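Local coordinates for DUF1254 domain-containing protein (Vibrio parahaemolyticus, PDB 3U07) that is of unknown function but joins a DUF1254 and a DUF1214 region in one chain, with a signal sequence consistent with export, at residues 111-116 / 162-167; 412-417 / 424-429. The protein carries 2 engineered substitutions. One frame throughout, in Å; residues are numbered along the deposited sequence.

Interaction 1 (111-116 / 162-167); sequences LHTMDM and VKLMGR
The carbonyl of Met165 takes the backbone N-H of His112 at 2.8 Å from N to O. Met165 N returns a bond to His112 O, closing a hydrogen-bonded antiparallel pair. One step on, Met114 N gives to Lys163 O, and Lys163 N reaches Met114 O at 2.9 Å with a more bent N-H...O angle of 142°. Between these pairs the backbones draw together, and Thr113 CA directs its hydrogen at Lys163 O, 3.2 Å away.

Side chains alternate between the two faces. On one, Leu111 CD1 leans on the branch point of Leu164, CD1 to CG 3.8 Å, while Thr113 CG2 meets Leu164 CB at 4.1 Å. Leu111 CG stands anti to the backbone N (chi1 168°), and the bend at chi2 brings CD1 over to its neighbour; Gly166, opposite Leu111, adds no bulk. These strands are the middle pair of a four-stranded antiparallel sheet in the DUF1254 region, flanked by strands 82-90 and 120-125. Leu111 and Leu164 turn to Val98 of a second sheet, where branched aliphatic residues suit the buried interface. Thr113 OG1 is hydrogen-bonded to Asn121, so the residue combines a packing methyl with a satisfied hydroxyl.

The face bearing His112, Met114, Lys163 and Met165 mixes polar groups with selenomethionine side chains. A water lies in the plane of the His112 ring at its edge, 3.0 Å from ND1, and accepts a weak bond from Arg167 NH2. With NE2 hydrogen-bonded to Thr120, the imidazole is held at both nitrogens, which fixes its rotation. Lys163 makes a cation-pi contact with Trp307, against which the flexible selenomethionine side chain of Met114 also packs.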
loop_
_atom_site.group_PDB
_atom_site.type_symbol
_atom_site.label_atom_id
_atom_site.label_comp_id
_atom_site.label_asym_id
_atom_site.label_seq_id
_atom_site.Cartn_x
_atom_site.Cartn_y
_atom_site.Cartn_z
ATOM N N LEU A 111 0.490 -11.184 -1.740
ATOM C CA LEU A 111 -0.120 -10.744 -2.994
ATOM C C LEU A 111 -1.166 -9.750 -2.488
ATOM O O LEU A 111 -2.100 -10.121 -1.779
ATOM C CB LEU A 111 -0.789 -11.905 -3.731
ATOM C CG LEU A 111 -1.699 -11.546 -4.915
ATOM C CD1 LEU A 111 -0.942 -10.700 -5.933
ATOM C CD2 LEU A 111 -2.211 -12.828 -5.556
ATOM N N HIS A 112 -0.996 -8.483 -2.840
ATOM C CA HIS A 112 -1.890 -7.433 -2.370
ATOM C C HIS A 112 -2.576 -6.700 -3.521
ATOM O O HIS A 112 -1.909 -6.170 -4.405
ATOM C CB HIS A 112 -1.065 -6.455 -1.527
ATOM C CG HIS A 112 -1.827 -5.265 -1.041
ATOM N ND1 HIS A 112 -1.241 -4.025 -0.889
ATOM C CD2 HIS A 112 -3.115 -5.120 -0.655
ATOM C CE1 HIS A 112 -2.137 -3.169 -0.434
ATOM N NE2 HIS A 112 -3.284 -3.809 -0.283
ATOM N N THR A 113 -3.907 -6.669 -3.507
ATOM C CA THR A 113 -4.653 -5.986 -4.555
ATOM C C THR A 113 -5.611 -4.979 -3.953
ATOM O O THR A 113 -6.153 -5.196 -2.872
ATOM C CB THR A 113 -5.473 -6.978 -5.436
ATOM O OG1 THR A 113 -6.334 -7.764 -4.601
ATOM C CG2 THR A 113 -4.545 -7.907 -6.221
HETATM N N MSE A 114 -5.811 -3.872 -4.662
HETATM C CA MSE A 114 -6.711 -2.819 -4.205
HETATM C C MSE A 114 -7.527 -2.318 -5.382
HETATM O O MSE A 114 -7.050 -2.324 -6.518
HETATM C CB MSE A 114 -5.908 -1.661 -3.599
HETATM C CG MSE A 114 -5.155 -2.053 -2.329
HETATM SE SE MSE A 114 -4.173 -0.574 -1.539
HETATM C CE MSE A 114 -2.699 -0.630 -2.781
ATOM N N ASP A 115 -8.757 -1.896 -5.121
ATOM C CA ASP A 115 -9.590 -1.398 -6.197
ATOM C C ASP A 115 -9.451 0.110 -6.342
ATOM O O ASP A 115 -8.754 0.763 -5.549
ATOM C CB ASP A 115 -11.062 -1.795 -5.997
ATOM C CG ASP A 115 -11.678 -1.229 -4.726
ATOM O OD1 ASP A 115 -11.336 -0.095 -4.324
ATOM O OD2 ASP A 115 -12.538 -1.925 -4.138
HETATM N N MSE A 116 -10.111 0.651 -7.364
HETATM C CA MSE A 116 -10.057 2.078 -7.664
HETATM C C MSE A 116 -10.751 2.988 -6.650
HETATM O O MSE A 116 -10.805 4.201 -6.837
HETATM C CB MSE A 116 -10.621 2.317 -9.066
HETATM C CG MSE A 116 -9.808 1.630 -10.155
HETATM SE SE MSE A 116 -7.978 2.295 -10.228
HETATM C CE MSE A 116 -8.411 3.964 -11.085
ATOM N N VAL A 162 -7.790 -3.085 -11.139
ATOM C CA VAL A 162 -7.344 -3.280 -9.767
ATOM C C VAL A 162 -5.822 -3.255 -9.722
ATOM O O VAL A 162 -5.150 -3.875 -10.552
ATOM C CB VAL A 162 -7.880 -4.620 -9.161
ATOM C CG1 VAL A 162 -9.243 -4.959 -9.747
ATOM C CG2 VAL A 162 -6.910 -5.732 -9.398
ATOM N N LYS A 163 -5.273 -2.520 -8.764
ATOM C CA LYS A 163 -3.825 -2.421 -8.649
ATOM C C LYS A 163 -3.275 -3.644 -7.927
ATOM O O LYS A 163 -3.763 -4.024 -6.865
ATOM C CB LYS A 163 -3.449 -1.128 -7.917
ATOM C CG LYS A 163 -1.943 -0.908 -7.715
ATOM C CD LYS A 163 -1.660 0.537 -7.309
ATOM C CE LYS A 163 -0.263 0.714 -6.718
ATOM N NZ LYS A 163 0.788 -0.071 -7.427
ATOM N N LEU A 164 -2.262 -4.269 -8.520
ATOM C CA LEU A 164 -1.655 -5.456 -7.938
ATOM C C LEU A 164 -0.213 -5.213 -7.523
ATOM O O LEU A 164 0.562 -4.611 -8.266
ATOM C CB LEU A 164 -1.703 -6.614 -8.940
ATOM C CG LEU A 164 -1.074 -7.958 -8.543
ATOM C CD1 LEU A 164 -1.604 -9.057 -9.458
ATOM C CD2 LEU A 164 0.450 -7.882 -8.627
HETATM N N MSE A 165 0.136 -5.688 -6.331
HETATM C CA MSE A 165 1.494 -5.564 -5.806
HETATM C C MSE A 165 1.867 -6.853 -5.093
HETATM O O MSE A 165 1.137 -7.325 -4.224
HETATM C CB MSE A 165 1.593 -4.398 -4.814
HETATM C CG MSE A 165 2.880 -4.383 -3.981
HETATM SE SE MSE A 165 4.452 -3.631 -4.848
HETATM C CE MSE A 165 5.532 -3.365 -3.261
ATOM N N GLY A 166 2.999 -7.428 -5.480
ATOM C CA GLY A 166 3.467 -8.643 -4.844
ATOM C C GLY A 166 4.801 -8.353 -4.178
ATOM O O GLY A 166 5.634 -7.638 -4.734
ATOM N N ARG A 167 4.996 -8.882 -2.976
ATOM C CA ARG A 167 6.247 -8.679 -2.250
ATOM C C ARG A 167 6.776 -10.023 -1.778
ATOM O O ARG A 167 6.040 -10.818 -1.195
ATOM C CB ARG A 167 6.042 -7.785 -1.022
ATOM C CG ARG A 167 5.519 -6.391 -1.310
ATOM C CD ARG A 167 5.324 -5.624 -0.012
ATOM N NE ARG A 167 4.628 -4.357 -0.215
ATOM C CZ ARG A 167 4.509 -3.409 0.711
ATOM N NH1 ARG A 167 5.047 -3.579 1.914
ATOM N NH2 ARG A 167 3.849 -2.291 0.436
HETATM O O HOH W 1 1.707 -3.469 -1.184
#

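Interaction 2 (412-417 / 424-429); sequences MRFYGA and GEYQMP
Met412 and Met428, both selenomethionine, press together more closely than usual van der Waals contact: Met412 CE lies 3.3 Å from Met428 CG. Met412 CE is also 3.4 Å from Met428 CE. The Pro429 ring meets the same group, its CD 3.6 Å from Met412 CE. Met412 runs out extended from the strand and bends only at its last torsion (chi3 -47°), which turns the methyl into the loop. Such long, unbranched side chains suit a place where the backbones stay apart, the nearest CA atoms, those of Met412 and Met428, being 7.5 Å from each other.

Beside them, Phe414 CZ meets Tyr426 CE2 at 3.6 Å, the two ring planes steeply inclined at 81°. Ile421 of helix 419-423 packs on the side chains of both Phe414 and Tyr426. Tyr426 O is hydrogen-bonded to Arg317 of the neighbouring strand 315-319.

The outer side of the loop is looser. The side chain of the exposed Gln427 leaves the backbone away from the strand, and its NE2 loops back to Glu425 O in a nearly straight bond of 2.9 Å, although the donor stands above the carbonyl plane.

Together this is a short helical connection folded over its own sheet: strand 408-417 leaves an antiparallel sheet, and the chain passes through helix 419-423 and loop 424-429 to strand 432-434 of a second, mixed sheet.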
loop_
_atom_site.group_PDB
_atom_site.type_symbol
_atom_site.label_atom_id
_atom_site.label_comp_id
_atom_site.label_asym_id
_atom_site.label_seq_id
_atom_site.Cartn_x
_atom_site.Cartn_y
_atom_site.Cartn_z
HETATM N N MSE A 412 10.671 1.743 11.281
HETATM C CA MSE A 412 10.504 0.403 11.823
HETATM C C MSE A 412 9.260 -0.207 11.168
HETATM O O MSE A 412 8.211 0.434 11.080
HETATM C CB MSE A 412 10.338 0.445 13.344
HETATM C CG MSE A 412 10.434 -0.926 14.007
HETATM SE SE MSE A 412 10.585 -0.839 15.948
HETATM C CE MSE A 412 11.948 0.512 16.040
ATOM N N ARG A 413 9.391 -1.435 10.684
ATOM C CA ARG A 413 8.273 -2.108 10.033
ATOM C C ARG A 413 7.840 -3.346 10.809
ATOM O O ARG A 413 8.669 -4.089 11.338
ATOM C CB ARG A 413 8.651 -2.466 8.592
ATOM C CG ARG A 413 8.864 -1.236 7.712
ATOM C CD ARG A 413 9.148 -1.604 6.269
ATOM N NE ARG A 413 9.106 -0.429 5.396
ATOM C CZ ARG A 413 10.153 0.340 5.110
ATOM N NH1 ARG A 413 11.345 0.065 5.620
ATOM N NH2 ARG A 413 10.006 1.390 4.313
ATOM N N PHE A 414 6.530 -3.551 10.887
ATOM C CA PHE A 414 5.972 -4.686 11.615
ATOM C C PHE A 414 5.044 -5.489 10.704
ATOM O O PHE A 414 4.074 -4.960 10.158
ATOM C CB PHE A 414 5.189 -4.198 12.838
ATOM C CG PHE A 414 5.910 -3.161 13.660
ATOM C CD1 PHE A 414 5.962 -1.834 13.243
ATOM C CD2 PHE A 414 6.523 -3.510 14.865
ATOM C CE1 PHE A 414 6.609 -0.864 14.012
ATOM C CE2 PHE A 414 7.176 -2.547 15.647
ATOM C CZ PHE A 414 7.218 -1.223 15.220
ATOM N N TYR A 415 5.352 -6.769 10.548
ATOM C CA TYR A 415 4.561 -7.660 9.708
ATOM C C TYR A 415 3.834 -8.658 10.599
ATOM O O TYR A 415 4.463 -9.495 11.241
ATOM C CB TYR A 415 5.489 -8.385 8.739
ATOM C CG TYR A 415 6.245 -7.440 7.835
ATOM C CD1 TYR A 415 5.715 -7.044 6.604
ATOM C CD2 TYR A 415 7.469 -6.911 8.223
ATOM C CE1 TYR A 415 6.392 -6.142 5.786
ATOM C CE2 TYR A 415 8.151 -6.007 7.416
ATOM C CZ TYR A 415 7.610 -5.626 6.202
ATOM O OH TYR A 415 8.282 -4.725 5.411
ATOM N N GLY A 416 2.510 -8.556 10.638
ATOM C CA GLY A 416 1.721 -9.445 11.469
ATOM C C GLY A 416 1.642 -8.886 12.878
ATOM O O GLY A 416 1.617 -9.632 13.860
ATOM N N ALA A 417 1.596 -7.559 12.968
ATOM C CA ALA A 417 1.536 -6.852 14.241
ATOM C C ALA A 417 0.225 -7.054 14.988
ATOM O O ALA A 417 -0.809 -7.312 14.374
ATOM C CB ALA A 417 1.757 -5.367 14.008
ATOM N N GLY A 424 -1.771 2.342 16.693
ATOM C CA GLY A 424 -0.942 3.511 16.921
ATOM C C GLY A 424 -0.564 3.643 18.388
ATOM O O GLY A 424 0.228 4.507 18.754
ATOM N N GLU A 425 -1.126 2.783 19.234
ATOM C CA GLU A 425 -0.833 2.822 20.665
ATOM C C GLU A 425 0.655 2.563 20.912
ATOM O O GLU A 425 1.348 3.395 21.496
ATOM C CB GLU A 425 -1.685 1.783 21.402
ATOM C CG GLU A 425 -1.584 1.843 22.918
ATOM C CD GLU A 425 -2.555 0.897 23.606
ATOM O OE1 GLU A 425 -2.643 -0.275 23.184
ATOM O OE2 GLU A 425 -3.224 1.319 24.572
ATOM N N TYR A 426 1.144 1.415 20.455
ATOM C CA TYR A 426 2.551 1.063 20.625
ATOM C C TYR A 426 3.445 2.184 20.105
ATOM O O TYR A 426 3.235 2.697 19.008
ATOM C CB TYR A 426 2.866 -0.223 19.861
ATOM C CG TYR A 426 4.337 -0.583 19.819
ATOM C CD1 TYR A 426 4.933 -1.305 20.855
ATOM C CD2 TYR A 426 5.124 -0.231 18.725
ATOM C CE1 TYR A 426 6.276 -1.675 20.795
ATOM C CE2 TYR A 426 6.465 -0.593 18.655
ATOM C CZ TYR A 426 7.033 -1.318 19.689
ATOM O OH TYR A 426 8.348 -1.710 19.602
ATOM N N GLN A 427 4.447 2.554 20.894
ATOM C CA GLN A 427 5.370 3.611 20.504
ATOM C C GLN A 427 6.710 3.018 20.094
ATOM O O GLN A 427 7.187 2.058 20.690
ATOM C CB GLN A 427 5.572 4.592 21.662
ATOM C CG GLN A 427 4.298 5.290 22.113
ATOM C CD GLN A 427 3.716 6.184 21.037
ATOM O OE1 GLN A 427 4.295 7.217 20.694
ATOM N NE2 GLN A 427 2.570 5.789 20.490
HETATM N N MSE A 428 7.317 3.592 19.066
HETATM C CA MSE A 428 8.600 3.104 18.603
HETATM C C MSE A 428 9.663 3.269 19.685
HETATM O O MSE A 428 9.714 4.297 20.358
HETATM C CB MSE A 428 9.034 3.868 17.364
HETATM C CG MSE A 428 10.227 3.245 16.691
HETATM SE SE MSE A 428 10.670 4.139 15.076
HETATM C CE MSE A 428 12.549 3.668 15.007
ATOM N N PRO A 429 10.517 2.252 19.877
ATOM C CA PRO A 429 11.554 2.382 20.904
ATOM C C PRO A 429 12.355 3.659 20.636
ATOM O O PRO A 429 12.550 4.052 19.486
ATOM C CB PRO A 429 12.376 1.107 20.722
ATOM C CG PRO A 429 11.328 0.105 20.297
ATOM C CD PRO A 429 10.524 0.903 19.283
#

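How the interactions relate
Interactions 1 and 2 follow one another along the chain, in regions whose families, DUF1254 and DUF1214, belong to one clan. Their sheets share a topology: each antiparallel sheet has the strand order 1-4-2-3, and strand 161-169 of interaction 1 holds the same place as strand 408-417 of interaction 2. The former is met there by its sheet neighbour, the latter by the loop that follows it. The centres are 23 Å apart and the nearest atoms about 5 Å, without touching. Asn79 links the two, since the side chains of Arg167, Arg413 and Tyr415 all touch it. With the function unknown, neither contact can be tied to an active site.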